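Local atomic coordinates of putative DD-carboxypeptidase TP_0574 (Treponema pallidum, PDB entry 1O75), a protein that binds penicillin and has zinc-stimulated carboxypeptidase activity on synthetic depsipeptides, possibly acting as a D,D-carboxypeptidase that lowers peptidoglycan cross-linking. Residues V101-D113 / K121-D133. The protein carries 2 engineered substitutions. Residues are numbered along the deposited sequence; the frame is centred on the assembly and turned at random.
Sequences VTKMVRASASFQD and KFEAVEGAVALAD
Gly127 O lies over one face of the Arg106 guanidinium, 2.9 Å from NH2 but at a poor angle for a hydrogen bond; on that same face a water sits above the group's centre, accepting from Arg106 N and donating to Gly127 O. The Phe122 ring meets Ala109 CB obliquely through CD1 (3.7 Å), and Phe122 CB lies 3.2 Å from Ser110 O. Phe111 carries the backbone N of Asp113 over one ring face, toward the rim, while Lys121 O approaches that ring obliquely. Gln112 and Asp113 both face Lys121, a classic beta bulge, and Gln112 N (2.9 Å) and Asp113 N (3.3 Å) reach Lys121 O from the same face of its plane. Ser110 and Glu123 form an antiparallel hydrogen-bonded pair, with an almost straight Ser110 N to Glu123 O bond (177°). A type II turn from Val125 to Ala128 brings the chain back to strand 101-114: Val129 N bonds to Arg106 O and Ser108 N to Val129 O, 2.9 Å each. One water joins Ser108 O, Val125 N and Ala128 O. Val129 CG2 meets Val105 CG2 (3.8 Å), and Leu131 CD1 reaches Ala107 CB. Ser108 OG hydrogen-bonds to Lys156 NZ. The hairpin of strands 101-114 and 120-124 belongs to the mixed sheet of Tp47 domain a, 69-85 pairing along the other side of 101-114; Phe138 of strand 137-140 packs on Val105 and Leu131, and helix 60-65 touches Phe122 and Leu131.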
loop_
_atom_site.group_PDB
_atom_site.type_symbol
_atom_site.label_atom_id
_atom_site.label_comp_id
_atom_site.label_asym_id
_atom_site.label_seq_id
_atom_site.Cartn_x
_atom_site.Cartn_y
_atom_site.Cartn_z
ATOM N N VAL B 101 24.172 26.655 -4.128
ATOM C CA VAL B 101 24.824 26.372 -2.861
ATOM C C VAL B 101 24.475 24.942 -2.451
ATOM O O VAL B 101 23.360 24.664 -2.009
ATOM C CB VAL B 101 24.376 27.377 -1.770
ATOM C CG1 VAL B 101 25.099 27.092 -0.465
ATOM C CG2 VAL B 101 24.677 28.806 -2.234
ATOM N N THR B 102 25.432 24.034 -2.615
ATOM C CA THR B 102 25.196 22.640 -2.272
ATOM C C THR B 102 26.166 22.127 -1.221
ATOM O O THR B 102 27.193 22.736 -0.935
ATOM C CB THR B 102 25.295 21.751 -3.511
ATOM O OG1 THR B 102 26.637 21.787 -4.018
ATOM C CG2 THR B 102 24.339 22.242 -4.600
ATOM N N LYS B 103 25.825 20.996 -0.634
ATOM C CA LYS B 103 26.655 20.390 0.377
ATOM C C LYS B 103 26.477 18.881 0.231
ATOM O O LYS B 103 25.393 18.414 -0.117
ATOM C CB LYS B 103 26.195 20.842 1.759
ATOM C CG LYS B 103 27.144 20.488 2.882
ATOM C CD LYS B 103 28.413 21.357 2.860
ATOM C CE LYS B 103 28.110 22.807 3.231
ATOM N NZ LYS B 103 29.351 23.609 3.506
ATOM N N MET B 104 27.544 18.131 0.480
ATOM C CA MET B 104 27.492 16.678 0.395
ATOM C C MET B 104 27.976 16.126 1.721
ATOM O O MET B 104 29.026 16.517 2.220
ATOM C CB MET B 104 28.383 16.164 -0.740
ATOM C CG MET B 104 28.249 14.661 -0.993
ATOM S SD MET B 104 29.251 14.085 -2.377
ATOM C CE MET B 104 28.312 14.717 -3.762
ATOM N N VAL B 105 27.199 15.224 2.301
ATOM C CA VAL B 105 27.556 14.638 3.571
ATOM C C VAL B 105 27.285 13.159 3.526
ATOM O O VAL B 105 26.582 12.683 2.644
ATOM C CB VAL B 105 26.694 15.235 4.724
ATOM C CG1 VAL B 105 26.938 16.748 4.839
ATOM C CG2 VAL B 105 25.205 14.971 4.454
ATOM N N ARG B 106 27.862 12.439 4.476
ATOM C CA ARG B 106 27.612 11.020 4.596
ATOM C C ARG B 106 26.351 10.915 5.469
ATOM O O ARG B 106 26.185 11.698 6.406
ATOM C CB ARG B 106 28.789 10.329 5.294
ATOM C CG ARG B 106 30.083 10.372 4.488
ATOM C CD ARG B 106 31.159 9.480 5.104
ATOM N NE ARG B 106 31.769 10.088 6.281
ATOM C CZ ARG B 106 32.563 11.155 6.248
ATOM N NH1 ARG B 106 32.855 11.740 5.089
ATOM N NH2 ARG B 106 33.060 11.647 7.376
ATOM N N ALA B 107 25.467 9.970 5.151
ATOM C CA ALA B 107 24.252 9.751 5.939
ATOM C C ALA B 107 24.420 8.357 6.505
ATOM O O ALA B 107 24.537 7.370 5.752
ATOM C CB ALA B 107 22.999 9.838 5.045
ATOM N N SER B 108 24.446 8.250 7.824
ATOM C CA SER B 108 24.672 6.950 8.439
ATOM C C SER B 108 24.053 6.913 9.820
ATOM O O SER B 108 24.135 7.893 10.567
ATOM C CB SER B 108 26.190 6.694 8.519
ATOM O OG SER B 108 26.500 5.404 9.025
ATOM N N ALA B 109 23.416 5.803 10.163
ATOM C CA ALA B 109 22.823 5.692 11.472
ATOM C C ALA B 109 22.951 4.255 11.912
ATOM O O ALA B 109 23.067 3.363 11.073
ATOM C CB ALA B 109 21.350 6.112 11.438
ATOM N N SER B 110 22.959 4.040 13.226
ATOM C CA SER B 110 23.048 2.710 13.791
ATOM C C SER B 110 21.680 2.356 14.359
ATOM O O SER B 110 21.231 2.937 15.358
ATOM C CB SER B 110 24.111 2.662 14.888
ATOM O OG SER B 110 25.375 3.033 14.349
ATOM N N PHE B 111 21.027 1.395 13.716
ATOM C CA PHE B 111 19.702 0.953 14.118
ATOM C C PHE B 111 19.705 0.306 15.498
ATOM O O PHE B 111 20.508 -0.588 15.767
ATOM C CB PHE B 111 19.149 -0.054 13.101
ATOM C CG PHE B 111 17.850 -0.675 13.522
ATOM C CD1 PHE B 111 16.674 0.074 13.512
ATOM C CD2 PHE B 111 17.811 -1.993 13.964
ATOM C CE1 PHE B 111 15.470 -0.490 13.940
ATOM C CE2 PHE B 111 16.626 -2.570 14.396
ATOM C CZ PHE B 111 15.444 -1.815 14.386
ATOM N N GLN B 112 18.787 0.741 16.357
ATOM C CA GLN B 112 18.674 0.189 17.713
ATOM C C GLN B 112 17.447 -0.714 17.829
ATOM O O GLN B 112 17.561 -1.861 18.244
ATOM C CB GLN B 112 18.582 1.311 18.772
ATOM C CG GLN B 112 19.822 2.196 18.883
ATOM C CD GLN B 112 21.121 1.398 19.023
ATOM O OE1 GLN B 112 21.980 1.420 18.130
ATOM N NE2 GLN B 112 21.270 0.688 20.140
ATOM N N ASP B 113 16.274 -0.208 17.459
ATOM C CA ASP B 113 15.066 -1.022 17.538
ATOM C C ASP B 113 13.824 -0.307 17.026
ATOM O O ASP B 113 13.848 0.896 16.743
ATOM C CB ASP B 113 14.830 -1.453 18.992
ATOM C CG ASP B 113 14.822 -0.268 19.954
ATOM O OD1 ASP B 113 13.831 0.493 19.950
ATOM O OD2 ASP B 113 15.810 -0.083 20.709
ATOM N N LYS B 121 14.105 3.654 16.101
ATOM C CA LYS B 121 15.023 4.289 17.036
ATOM C C LYS B 121 16.432 3.954 16.585
ATOM O O LYS B 121 16.723 2.806 16.211
ATOM C CB LYS B 121 14.763 3.766 18.451
ATOM C CG LYS B 121 13.283 3.898 18.839
ATOM C CD LYS B 121 12.835 5.351 18.631
ATOM C CE LYS B 121 11.314 5.529 18.529
ATOM N NZ LYS B 121 10.567 4.959 19.684
ATOM N N PHE B 122 17.313 4.941 16.625
ATOM C CA PHE B 122 18.672 4.705 16.174
ATOM C C PHE B 122 19.563 5.772 16.757
ATOM O O PHE B 122 19.073 6.732 17.353
ATOM C CB PHE B 122 18.704 4.800 14.642
ATOM C CG PHE B 122 18.158 6.102 14.110
ATOM C CD1 PHE B 122 18.947 7.250 14.080
ATOM C CD2 PHE B 122 16.842 6.197 13.681
ATOM C CE1 PHE B 122 18.427 8.475 13.631
ATOM C CE2 PHE B 122 16.318 7.416 13.232
ATOM C CZ PHE B 122 17.112 8.554 13.209
ATOM N N GLU B 123 20.869 5.607 16.606
ATOM C CA GLU B 123 21.764 6.645 17.071
ATOM C C GLU B 123 22.670 7.075 15.951
ATOM O O GLU B 123 22.870 6.344 14.972
ATOM C CB GLU B 123 22.564 6.215 18.300
ATOM C CG GLU B 123 23.190 4.863 18.284
ATOM C CD GLU B 123 23.775 4.535 19.653
ATOM O OE1 GLU B 123 24.645 5.306 20.115
ATOM O OE2 GLU B 123 23.364 3.526 20.273
ATOM N N ALA B 124 23.187 8.288 16.093
ATOM C CA ALA B 124 24.059 8.900 15.113
ATOM C C ALA B 124 25.390 8.201 15.048
ATOM O O ALA B 124 25.751 7.431 15.938
ATOM C CB ALA B 124 24.264 10.390 15.436
ATOM N N VAL B 125 26.114 8.498 13.976
ATOM C CA VAL B 125 27.417 7.924 13.721
ATOM C C VAL B 125 28.408 9.054 13.462
ATOM O O VAL B 125 28.153 9.963 12.666
ATOM C CB VAL B 125 27.379 6.988 12.473
ATOM C CG1 VAL B 125 28.800 6.604 12.062
ATOM C CG2 VAL B 125 26.576 5.732 12.783
ATOM N N GLU B 126 29.538 8.981 14.154
ATOM C CA GLU B 126 30.604 9.964 14.029
ATOM C C GLU B 126 30.954 10.250 12.569
ATOM O O GLU B 126 31.212 9.325 11.796
ATOM C CB GLU B 126 31.841 9.426 14.759
ATOM C CG GLU B 126 33.127 10.202 14.518
ATOM C CD GLU B 126 33.068 11.609 15.072
ATOM O OE1 GLU B 126 32.534 11.773 16.195
ATOM O OE2 GLU B 126 33.563 12.542 14.396
ATOM N N GLY B 127 30.958 11.524 12.191
ATOM C CA GLY B 127 31.329 11.883 10.830
ATOM C C GLY B 127 30.216 11.883 9.802
ATOM O O GLY B 127 30.451 12.132 8.614
ATOM N N ALA B 128 28.993 11.626 10.244
ATOM C CA ALA B 128 27.881 11.603 9.303
ATOM C C ALA B 128 26.597 12.113 9.936
ATOM O O ALA B 128 26.466 12.101 11.155
ATOM C CB ALA B 128 27.667 10.166 8.816
ATOM N N VAL B 129 25.650 12.547 9.110
ATOM C CA VAL B 129 24.366 12.980 9.642
ATOM C C VAL B 129 23.467 11.760 9.711
ATOM O O VAL B 129 23.718 10.751 9.027
ATOM C CB VAL B 129 23.690 14.032 8.759
ATOM C CG1 VAL B 129 24.614 15.229 8.591
ATOM C CG2 VAL B 129 23.310 13.439 7.406
ATOM N N ALA B 130 22.446 11.836 10.557
ATOM C CA ALA B 130 21.483 10.757 10.698
ATOM C C ALA B 130 20.172 11.325 10.178
ATOM O O ALA B 130 19.570 12.206 10.807
ATOM C CB ALA B 130 21.348 10.338 12.151
ATOM N N LEU B 131 19.740 10.846 9.013
ATOM C CA LEU B 131 18.508 11.328 8.410
ATOM C C LEU B 131 17.316 10.866 9.244
ATOM O O LEU B 131 17.376 9.829 9.917
ATOM C CB LEU B 131 18.375 10.793 6.975
ATOM C CG LEU B 131 19.542 11.170 6.040
ATOM C CD1 LEU B 131 19.312 10.596 4.625
ATOM C CD2 LEU B 131 19.651 12.699 5.960
ATOM N N ALA B 132 16.238 11.645 9.205
ATOM C CA ALA B 132 15.014 11.296 9.926
ATOM C C ALA B 132 14.144 10.512 8.965
ATOM O O ALA B 132 14.299 10.628 7.757
ATOM C CB ALA B 132 14.262 12.568 10.364
ATOM N N ASP B 133 13.213 9.743 9.504
ATOM C CA ASP B 133 12.316 8.940 8.689
ATOM C C ASP B 133 11.628 9.851 7.685
ATOM O O ASP B 133 11.150 10.918 8.055
ATOM C CB ASP B 133 11.278 8.260 9.593
ATOM C CG ASP B 133 10.607 7.070 8.931
ATOM O OD1 ASP B 133 10.489 7.040 7.689
ATOM O OD2 ASP B 133 10.175 6.168 9.664
HETATM O O HOH W 1 29.653 13.494 6.710
HETATM O O HOH W 2 24.942 9.986 12.113
HETATM O O HOH W 3 26.356 4.977 16.061
#